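Lectin (Trichosanthes anguina, PDB 4HR6) binds galactosides through its beta-trefoil lectin chain and is a nontoxic, three-chain homologue of type II ribosome-inactivating proteins. Local coordinates at residues L80-D88 / I95-L103. Numbering follows the deposited sequence.
Sequences LAAEDISWD and IMNPNYEDL
D88 and M96 form an antiparallel hydrogen-bonded pair, D88 N giving to M96 O at 2.8 Å and M96 N to D88 O at 3.1 Å, which ties the short strands 88-89 and 95-96 into a hairpin. The backbones stay close at W87 and N97, with W87 CA-H on M96 O (CA to O 3.4 Å), and separate toward E83 and N99. There side chains take over: 80-88 comes out of a short 3-10 segment at about 82-84, and 95-103 runs into a type I turn from N97 to Y100. N97 spans the gap: chi1 of -178° turns CG away from the backbone N and brings the amide toward E83, so that ND2 donates to E83 O at 2.9 Å, this acceptor lying close to the amide plane. Its OD1 accepts from N99 N at 2.9 Å, an Asx turn, which should hold the amide in one orientation. Farther out, the Y100 hydroxyl donates to D84 OD1 at 2.6 Å, the carboxylate oxygen sitting at the ring edge with carboxylate and ring planes 24° apart. On the inner side, W87 CE3 packs against I95 CG2 at 4.1 Å while its NE1 bonds to L61 O. Within this ricin-type beta-trefoil domain, side-chain bonds thus continue the contact where the two-strand ladder stops: N97 and D84, both buried, join the 3-10 segment to the type I turn.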
ATOM      1  N   LEU C  80      34.580  -6.111  17.210  1.00 90.35           N
ATOM      2  CA  LEU C  80      34.835  -4.863  16.453  1.00 88.59           C
ATOM      3  C   LEU C  80      33.939  -3.696  16.882  1.00 83.67           C
ATOM      4  O   LEU C  80      32.953  -3.890  17.598  1.00 82.52           O
ATOM      5  CB  LEU C  80      34.730  -5.094  14.940  1.00 93.17           C
ATOM      6  CG  LEU C  80      33.636  -6.023  14.407  1.00 98.20           C
ATOM      7  CD1 LEU C  80      32.261  -5.598  14.900  1.00 99.33           C
ATOM      8  CD2 LEU C  80      33.693  -6.055  12.883  1.00 98.24           C
ATOM      9  N   ALA C  81      34.303  -2.492  16.432  1.00 78.27           N
ATOM     10  CA  ALA C  81      33.698  -1.234  16.898  1.00 79.97           C
ATOM     11  C   ALA C  81      32.218  -1.114  16.550  1.00 79.55           C
ATOM     12  O   ALA C  81      31.780  -1.580  15.499  1.00 75.78           O
ATOM     13  CB  ALA C  81      34.457  -0.040  16.324  1.00 80.31           C
ATOM     14  N   ALA C  82      31.463  -0.462  17.434  1.00 81.15           N
ATOM     15  CA  ALA C  82      30.016  -0.286  17.265  1.00 81.30           C
ATOM     16  C   ALA C  82      29.670   0.399  15.947  1.00 80.89           C
ATOM     17  O   ALA C  82      28.785  -0.055  15.221  1.00 74.31           O
ATOM     18  CB  ALA C  82      29.440   0.515  18.428  1.00 80.49           C
ATOM     19  N   GLU C  83      30.393   1.473  15.635  1.00 83.22           N
ATOM     20  CA  GLU C  83      30.123   2.276  14.442  1.00 83.48           C
ATOM     21  C   GLU C  83      30.065   1.470  13.144  1.00 80.68           C
ATOM     22  O   GLU C  83      29.431   1.907  12.184  1.00 74.61           O
ATOM     23  CB  GLU C  83      31.169   3.387  14.281  1.00 89.00           C
ATOM     24  CG  GLU C  83      31.105   4.482  15.341  1.00 93.31           C
ATOM     25  CD  GLU C  83      31.908   4.165  16.596  1.00 99.43           C
ATOM     26  OE1 GLU C  83      31.990   5.052  17.476  1.00101.50           O
ATOM     27  OE2 GLU C  83      32.455   3.039  16.704  1.00 97.22           O
ATOM     28  N   ASP C  84      30.725   0.312  13.117  1.00 78.22           N
ATOM     29  CA  ASP C  84      30.854  -0.493  11.898  1.00 81.36           C
ATOM     30  C   ASP C  84      29.760  -1.548  11.732  1.00 79.25           C
ATOM     31  O   ASP C  84      29.694  -2.213  10.693  1.00 75.45           O
ATOM     32  CB  ASP C  84      32.231  -1.177  11.862  1.00 85.76           C
ATOM     33  CG  ASP C  84      33.389  -0.180  11.794  1.00 88.25           C
ATOM     34  OD1 ASP C  84      33.199   0.945  11.278  1.00 87.16           O
ATOM     35  OD2 ASP C  84      34.501  -0.529  12.251  1.00 94.05           O
ATOM     36  N   ILE C  85      28.911  -1.696  12.749  1.00 73.50           N
ATOM     37  CA  ILE C  85      27.826  -2.684  12.730  1.00 70.61           C
ATOM     38  C   ILE C  85      26.429  -2.052  12.915  1.00 67.74           C
ATOM     39  O   ILE C  85      25.444  -2.760  13.172  1.00 58.93           O
ATOM     40  CB  ILE C  85      28.066  -3.798  13.778  1.00 70.51           C
ATOM     41  CG1 ILE C  85      28.400  -3.205  15.152  1.00 69.03           C
ATOM     42  CG2 ILE C  85      29.191  -4.709  13.319  1.00 70.35           C
ATOM     43  CD1 ILE C  85      28.395  -4.229  16.267  1.00 71.15           C
ATOM     44  N   SER C  86      26.358  -0.726  12.774  1.00 66.43           N
ATOM     45  CA  SER C  86      25.090   0.005  12.726  1.00 70.27           C
ATOM     46  C   SER C  86      24.482  -0.076  11.321  1.00 72.98           C
ATOM     47  O   SER C  86      25.206  -0.043  10.320  1.00 77.19           O
ATOM     48  CB  SER C  86      25.305   1.479  13.075  1.00 68.30           C
ATOM     49  OG  SER C  86      25.784   1.636  14.389  1.00 66.95           O
ATOM     50  N   TRP C  87      23.158  -0.174  11.243  1.00 69.84           N
ATOM     51  CA  TRP C  87      22.473  -0.169   9.951  1.00 67.53           C
ATOM     52  C   TRP C  87      21.153   0.597  10.008  1.00 64.87           C
ATOM     53  O   TRP C  87      20.501   0.664  11.055  1.00 62.67           O
ATOM     54  CB  TRP C  87      22.257  -1.594   9.460  1.00 67.32           C
ATOM     55  CG  TRP C  87      23.542  -2.347   9.268  1.00 71.96           C
ATOM     56  CD1 TRP C  87      24.087  -3.276  10.114  1.00 71.52           C
ATOM     57  CD2 TRP C  87      24.458  -2.217   8.171  1.00 74.15           C
ATOM     58  NE1 TRP C  87      25.273  -3.742   9.604  1.00 73.79           N
ATOM     59  CE2 TRP C  87      25.528  -3.106   8.415  1.00 75.65           C
ATOM     60  CE3 TRP C  87      24.474  -1.441   7.004  1.00 72.57           C
ATOM     61  CZ2 TRP C  87      26.603  -3.243   7.530  1.00 74.64           C
ATOM     62  CZ3 TRP C  87      25.542  -1.575   6.125  1.00 72.70           C
ATOM     63  CH2 TRP C  87      26.592  -2.469   6.394  1.00 74.43           C
ATOM     64  N   ASP C  88      20.799   1.210   8.883  1.00 59.84           N
ATOM     65  CA  ASP C  88      19.534   1.906   8.731  1.00 56.75           C
ATOM     66  C   ASP C  88      18.898   1.482   7.403  1.00 55.00           C
ATOM     67  O   ASP C  88      19.574   1.424   6.377  1.00 54.50           O
ATOM     68  CB  ASP C  88      19.757   3.416   8.775  1.00 58.93           C
ATOM     69  CG  ASP C  88      18.470   4.204   8.959  1.00 64.63           C
ATOM     70  OD1 ASP C  88      17.385   3.604   9.067  1.00 71.39           O
ATOM     71  OD2 ASP C  88      18.544   5.448   9.011  1.00 69.65           O
ATOM     72  N   ILE C  95      19.810   0.403   2.107  1.00 50.81           N
ATOM     73  CA  ILE C  95      20.416  -0.091   3.330  1.00 53.18           C
ATOM     74  C   ILE C  95      21.789   0.546   3.446  1.00 56.00           C
ATOM     75  O   ILE C  95      22.618   0.381   2.556  1.00 54.07           O
ATOM     76  CB  ILE C  95      20.563  -1.625   3.272  1.00 51.76           C
ATOM     77  CG1 ILE C  95      19.169  -2.255   3.271  1.00 49.42           C
ATOM     78  CG2 ILE C  95      21.418  -2.134   4.434  1.00 53.74           C
ATOM     79  CD1 ILE C  95      19.151  -3.760   3.258  1.00 49.66           C
ATOM     80  N   MET C  96      22.030   1.252   4.541  1.00 56.41           N
ATOM     81  CA  MET C  96      23.290   1.957   4.734  1.00 60.28           C
ATOM     82  C   MET C  96      23.703   2.000   6.213  1.00 59.08           C
ATOM     83  O   MET C  96      22.920   1.658   7.093  1.00 54.60           O
ATOM     84  CB  MET C  96      23.173   3.377   4.165  1.00 62.40           C
ATOM     85  CG  MET C  96      22.093   4.230   4.809  1.00 68.05           C
ATOM     86  SD  MET C  96      22.706   5.439   5.998  1.00 80.26           S
ATOM     87  CE  MET C  96      22.513   6.948   5.048  1.00 75.73           C
ATOM     88  N   ASN C  97      24.946   2.412   6.457  1.00 59.06           N
ATOM     89  CA  ASN C  97      25.479   2.625   7.803  1.00 60.08           C
ATOM     90  C   ASN C  97      25.519   4.117   8.120  1.00 59.99           C
ATOM     91  O   ASN C  97      26.310   4.843   7.535  1.00 63.17           O
ATOM     92  CB  ASN C  97      26.894   2.046   7.905  1.00 60.87           C
ATOM     93  CG  ASN C  97      27.500   2.191   9.303  1.00 59.39           C
ATOM     94  OD1 ASN C  97      27.541   3.292   9.889  1.00 56.92           O
ATOM     95  ND2 ASN C  97      27.993   1.079   9.833  1.00 56.32           N
ATOM     96  N   PRO C  98      24.683   4.582   9.063  1.00 67.23           N
ATOM     97  CA  PRO C  98      24.556   6.021   9.376  1.00 69.88           C
ATOM     98  C   PRO C  98      25.873   6.804   9.525  1.00 72.73           C
ATOM     99  O   PRO C  98      25.909   8.007   9.253  1.00 77.63           O
ATOM    100  CB  PRO C  98      23.810   6.021  10.713  1.00 69.83           C
ATOM    101  CG  PRO C  98      23.060   4.742  10.747  1.00 67.04           C
ATOM    102  CD  PRO C  98      23.822   3.748   9.922  1.00 67.21           C
ATOM    103  N   ASN C  99      26.934   6.133   9.966  1.00 78.16           N
ATOM    104  CA  ASN C  99      28.231   6.793  10.181  1.00 81.29           C
ATOM    105  C   ASN C  99      28.982   7.091   8.875  1.00 82.80           C
ATOM    106  O   ASN C  99      29.688   8.099   8.779  1.00 82.85           O
ATOM    107  CB  ASN C  99      29.109   5.951  11.123  1.00 78.66           C
ATOM    108  CG  ASN C  99      28.465   5.726  12.483  1.00 75.80           C
ATOM    109  OD1 ASN C  99      28.276   4.583  12.914  1.00 73.78           O
ATOM    110  ND2 ASN C  99      28.113   6.815  13.161  1.00 70.07           N
ATOM    111  N   TYR C 100      28.823   6.216   7.881  1.00 83.20           N
ATOM    112  CA  TYR C 100      29.444   6.397   6.567  1.00 83.75           C
ATOM    113  C   TYR C 100      28.395   6.863   5.569  1.00 78.75           C
ATOM    114  O   TYR C 100      27.877   6.085   4.776  1.00 75.21           O
ATOM    115  CB  TYR C 100      30.104   5.097   6.131  1.00 88.80           C
ATOM    116  CG  TYR C 100      31.050   4.580   7.184  1.00 96.88           C
ATOM    117  CD1 TYR C 100      30.666   3.568   8.054  1.00 98.65           C
ATOM    118  CD2 TYR C 100      32.317   5.133   7.338  1.00101.83           C
ATOM    119  CE1 TYR C 100      31.526   3.102   9.033  1.00103.88           C
ATOM    120  CE2 TYR C 100      33.185   4.676   8.315  1.00104.55           C
ATOM    121  CZ  TYR C 100      32.784   3.661   9.162  1.00107.04           C
ATOM    122  OH  TYR C 100      33.641   3.202  10.137  1.00108.16           O
ATOM    123  N   GLU C 101      28.108   8.160   5.609  1.00 80.30           N
ATOM    124  CA  GLU C 101      26.884   8.699   5.024  1.00 83.60           C
ATOM    125  C   GLU C 101      26.796   8.611   3.499  1.00 81.47           C
ATOM    126  O   GLU C 101      25.701   8.675   2.941  1.00 83.38           O
ATOM    127  CB  GLU C 101      26.671  10.149   5.482  1.00 86.19           C
ATOM    128  CG  GLU C 101      25.219  10.599   5.398  1.00 92.57           C
ATOM    129  CD  GLU C 101      24.984  11.980   5.977  1.00 97.34           C
ATOM    130  OE1 GLU C 101      23.812  12.415   6.013  1.00 98.29           O
ATOM    131  OE2 GLU C 101      25.966  12.635   6.392  1.00103.79           O
ATOM    132  N   ASP C 102      27.928   8.457   2.823  1.00 77.83           N
ATOM    133  CA  ASP C 102      27.938   8.510   1.364  1.00 79.04           C
ATOM    134  C   ASP C 102      27.792   7.144   0.722  1.00 73.03           C
ATOM    135  O   ASP C 102      27.572   7.044  -0.485  1.00 73.12           O
ATOM    136  CB  ASP C 102      29.222   9.178   0.879  1.00 82.47           C
ATOM    137  CG  ASP C 102      29.348  10.605   1.370  1.00 85.49           C
ATOM    138  OD1 ASP C 102      28.368  11.372   1.233  1.00 84.56           O
ATOM    139  OD2 ASP C 102      30.427  10.956   1.895  1.00 90.69           O
ATOM    140  N   LEU C 103      27.896   6.097   1.531  1.00 69.19           N
ATOM    141  CA  LEU C 103      27.946   4.734   1.017  1.00 72.02           C
ATOM    142  C   LEU C 103      26.611   4.001   1.180  1.00 69.34           C
ATOM    143  O   LEU C 103      25.723   4.464   1.903  1.00 67.61           O
ATOM    144  CB  LEU C 103      29.078   3.969   1.709  1.00 75.30           C
ATOM    145  CG  LEU C 103      30.483   4.507   1.384  1.00 78.77           C
ATOM    146  CD1 LEU C 103      31.507   4.071   2.429  1.00 80.13           C
ATOM    147  CD2 LEU C 103      30.918   4.073  -0.010  1.00 75.94           C
TER